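Long-range contact in trypsin-resistant surface T6 protein (Streptococcus pyogenes serotype M6, PDB 4P0D), which is the backbone pilin of a Gram-positive surface pilus and is probably joined covalently to its neighbours or the cell wall by sortase: residues A[113-118]-A[137-142]. The protein carries 1 engineered substitution. Numbering follows the deposited sequence.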
ATOM      1  N   LEU A 113      25.157  24.531   1.352  1.00 19.17           N
ATOM      2  CA  LEU A 113      25.818  25.786   1.685  1.00 19.57           C
ATOM      3  C   LEU A 113      26.554  26.343   0.470  1.00 19.40           C
ATOM      4  O   LEU A 113      27.439  25.689  -0.084  1.00 18.85           O
ATOM      5  CB  LEU A 113      26.822  25.588   2.815  1.00 21.36           C
ATOM      6  CG  LEU A 113      27.672  26.814   3.162  1.00 22.81           C
ATOM      7  CD1 LEU A 113      26.872  27.825   3.958  1.00 23.24           C
ATOM      8  CD2 LEU A 113      28.901  26.359   3.937  1.00 25.72           C
ATOM      9  N   LEU A 114      26.205  27.567   0.093  1.00 19.13           N
ATOM     10  CA  LEU A 114      26.854  28.244  -1.011  1.00 19.47           C
ATOM     11  C   LEU A 114      27.388  29.594  -0.555  1.00 18.41           C
ATOM     12  O   LEU A 114      26.754  30.296   0.237  1.00 19.47           O
ATOM     13  CB  LEU A 114      25.885  28.457  -2.170  1.00 19.30           C
ATOM     14  CG  LEU A 114      25.390  27.171  -2.846  1.00 20.63           C
ATOM     15  CD1 LEU A 114      24.165  27.466  -3.694  1.00 21.44           C
ATOM     16  CD2 LEU A 114      26.461  26.507  -3.700  1.00 20.54           C
ATOM     17  N   ALA A 115      28.537  29.967  -1.083  1.00 17.87           N
ATOM     18  CA  ALA A 115      29.142  31.250  -0.723  1.00 18.80           C
ATOM     19  C   ALA A 115      29.849  31.862  -1.919  1.00 18.94           C
ATOM     20  O   ALA A 115      30.475  31.136  -2.684  1.00 18.74           O
ATOM     21  CB  ALA A 115      30.129  31.054   0.419  1.00 18.29           C
ATOM     22  N   ALA A 116      29.722  33.187  -2.090  1.00 19.78           N
ATOM     23  CA  ALA A 116      30.604  33.935  -2.989  1.00 20.07           C
ATOM     24  C   ALA A 116      31.709  34.559  -2.143  1.00 20.99           C
ATOM     25  O   ALA A 116      31.429  35.239  -1.140  1.00 20.63           O
ATOM     26  CB  ALA A 116      29.844  34.988  -3.760  1.00 20.08           C
ATOM     27  N   SER A 117      32.958  34.309  -2.540  1.00 21.92           N
ATOM     28  CA  SER A 117      34.133  34.617  -1.699  1.00 22.78           C
ATOM     29  C   SER A 117      35.337  35.142  -2.471  1.00 22.53           C
ATOM     30  O   SER A 117      35.610  34.691  -3.578  1.00 21.63           O
ATOM     31  CB  SER A 117      34.569  33.352  -0.957  1.00 23.42           C
ATOM     32  OG  SER A 117      35.733  33.616  -0.190  1.00 24.10           O
ATOM     33  N   TYR A 118      36.072  36.073  -1.860  1.00 23.22           N
ATOM     34  CA  TYR A 118      37.308  36.587  -2.432  1.00 23.73           C
ATOM     35  C   TYR A 118      38.504  35.703  -2.115  1.00 25.76           C
ATOM     36  O   TYR A 118      39.594  35.967  -2.607  1.00 27.65           O
ATOM     37  CB  TYR A 118      37.600  38.012  -1.922  1.00 22.61           C
ATOM     38  CG  TYR A 118      36.594  39.027  -2.376  1.00 21.30           C
ATOM     39  CD1 TYR A 118      36.524  39.414  -3.713  1.00 21.29           C
ATOM     40  CD2 TYR A 118      35.723  39.614  -1.479  1.00 20.69           C
ATOM     41  CE1 TYR A 118      35.603  40.352  -4.147  1.00 20.58           C
ATOM     42  CE2 TYR A 118      34.794  40.549  -1.901  1.00 20.86           C
ATOM     43  CZ  TYR A 118      34.736  40.908  -3.253  1.00 19.91           C
ATOM     44  OH  TYR A 118      33.807  41.820  -3.689  1.00 19.25           O
ATOM     45  N   TYR A 137      34.996  34.896  -6.247  1.00 23.26           N
ATOM     46  CA  TYR A 137      34.724  33.540  -6.726  1.00 23.14           C
ATOM     47  C   TYR A 137      33.273  33.140  -6.443  1.00 22.52           C
ATOM     48  O   TYR A 137      32.738  33.433  -5.381  1.00 21.42           O
ATOM     49  CB  TYR A 137      35.632  32.523  -6.045  1.00 24.64           C
ATOM     50  CG  TYR A 137      37.113  32.662  -6.324  1.00 26.33           C
ATOM     51  CD1 TYR A 137      37.908  33.527  -5.570  1.00 28.80           C
ATOM     52  CD2 TYR A 137      37.728  31.895  -7.310  1.00 27.58           C
ATOM     53  CE1 TYR A 137      39.265  33.640  -5.807  1.00 29.48           C
ATOM     54  CE2 TYR A 137      39.083  31.996  -7.555  1.00 29.09           C
ATOM     55  CZ  TYR A 137      39.844  32.875  -6.798  1.00 30.74           C
ATOM     56  OH  TYR A 137      41.187  32.992  -7.040  1.00 33.80           O
ATOM     57  N   GLY A 138      32.660  32.448  -7.398  1.00 21.54           N
ATOM     58  CA  GLY A 138      31.396  31.781  -7.180  1.00 20.86           C
ATOM     59  C   GLY A 138      31.583  30.377  -6.594  1.00 20.97           C
ATOM     60  O   GLY A 138      32.635  30.032  -6.043  1.00 20.01           O
ATOM     61  N   GLN A 139      30.539  29.571  -6.709  1.00 19.93           N
ATOM     62  CA  GLN A 139      30.583  28.223  -6.186  1.00 20.19           C
ATOM     63  C   GLN A 139      29.587  27.381  -6.949  1.00 19.50           C
ATOM     64  O   GLN A 139      28.513  27.846  -7.284  1.00 19.09           O
ATOM     65  CB  GLN A 139      30.259  28.186  -4.678  1.00 20.46           C
ATOM     66  CG  GLN A 139      30.626  26.854  -4.027  1.00 21.31           C
ATOM     67  CD  GLN A 139      30.442  26.810  -2.515  1.00 23.03           C
ATOM     68  OE1 GLN A 139      30.053  27.786  -1.871  1.00 21.23           O
ATOM     69  NE2 GLN A 139      30.729  25.641  -1.937  1.00 25.74           N
ATOM     70  N   THR A 140      29.970  26.143  -7.221  1.00 19.85           N
ATOM     71  CA  THR A 140      29.082  25.145  -7.812  1.00 20.35           C
ATOM     72  C   THR A 140      29.013  23.957  -6.869  1.00 20.09           C
ATOM     73  O   THR A 140      30.056  23.448  -6.439  1.00 20.51           O
ATOM     74  CB  THR A 140      29.612  24.690  -9.170  1.00 21.29           C
ATOM     75  OG1 THR A 140      29.815  25.846  -9.995  1.00 23.57           O
ATOM     76  CG2 THR A 140      28.637  23.728  -9.852  1.00 20.43           C
ATOM     77  N   SER A 141      27.794  23.527  -6.536  1.00 19.16           N
ATOM     78  CA  SER A 141      27.591  22.357  -5.687  1.00 19.00           C
ATOM     79  C   SER A 141      26.667  21.351  -6.357  1.00 17.51           C
ATOM     80  O   SER A 141      25.693  21.724  -6.975  1.00 16.90           O
ATOM     81  CB  SER A 141      27.006  22.756  -4.337  1.00 19.60           C
ATOM     82  OG  SER A 141      27.838  23.729  -3.737  1.00 22.99           O
ATOM     83  N   VAL A 142      26.984  20.075  -6.197  1.00 17.31           N
ATOM     84  CA  VAL A 142      26.135  18.976  -6.675  1.00 16.62           C
ATOM     85  C   VAL A 142      25.059  18.654  -5.630  1.00 15.56           C
ATOM     86  O   VAL A 142      25.357  18.285  -4.482  1.00 14.98           O
ATOM     87  CB  VAL A 142      26.995  17.739  -6.976  1.00 17.17           C
ATOM     88  CG1 VAL A 142      26.143  16.578  -7.483  1.00 17.64           C
ATOM     89  CG2 VAL A 142      28.074  18.096  -8.000  1.00 17.45           C
TER
HETATM   90  O   HOH W   1      28.337  23.055  -1.122  1.00 30.21           O
HETATM   91  O   HOH W   2      32.969  31.223  -3.533  1.00 22.61           O
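Ser117 and Tyr137 close one end of a splayed antiparallel strand pair with a hydrogen-bonded bridge, where strand 108-116 runs out beside the start of strand 139-155 in the N-terminal Ig-like domain. Tyr137 N gives its proton to Ser117 O at 2.7 Å, from above the carbonyl plane, while Ser117 N reaches Tyr137 O at 3.0 Å, within that carbonyl's plane. The Tyr137 ring turns its edge to the carbonyl oxygens of Ser117 and Tyr118, with CD1 3.3 Å from Ser117 O. Past Gly138 the strand axes run 7.1 Å apart at their closest, and side chains and water take over. Gln139, with CG anti to its own N (chi1 -166°) and an extended chain, reaches across until OE1 accepts Ala115 N at 2.8 Å, nearly in line with the amide C=O but bent at the hydrogen (143°). Ser141 OG continues the bridging through a water that donates to Leu113 O; a second water lies near Ala115 O and Gly138 O, with more acceptors around it than protons to give. Gln139 and Ser141 make backbone hydrogen bonds to strand 7-13, Leu114 and Ala116 to strand 94-101. Beyond the bridge, then, a glutamine amide oxygen replaces a main-chain carbonyl as acceptor, and water spans strands too far apart for direct pairing.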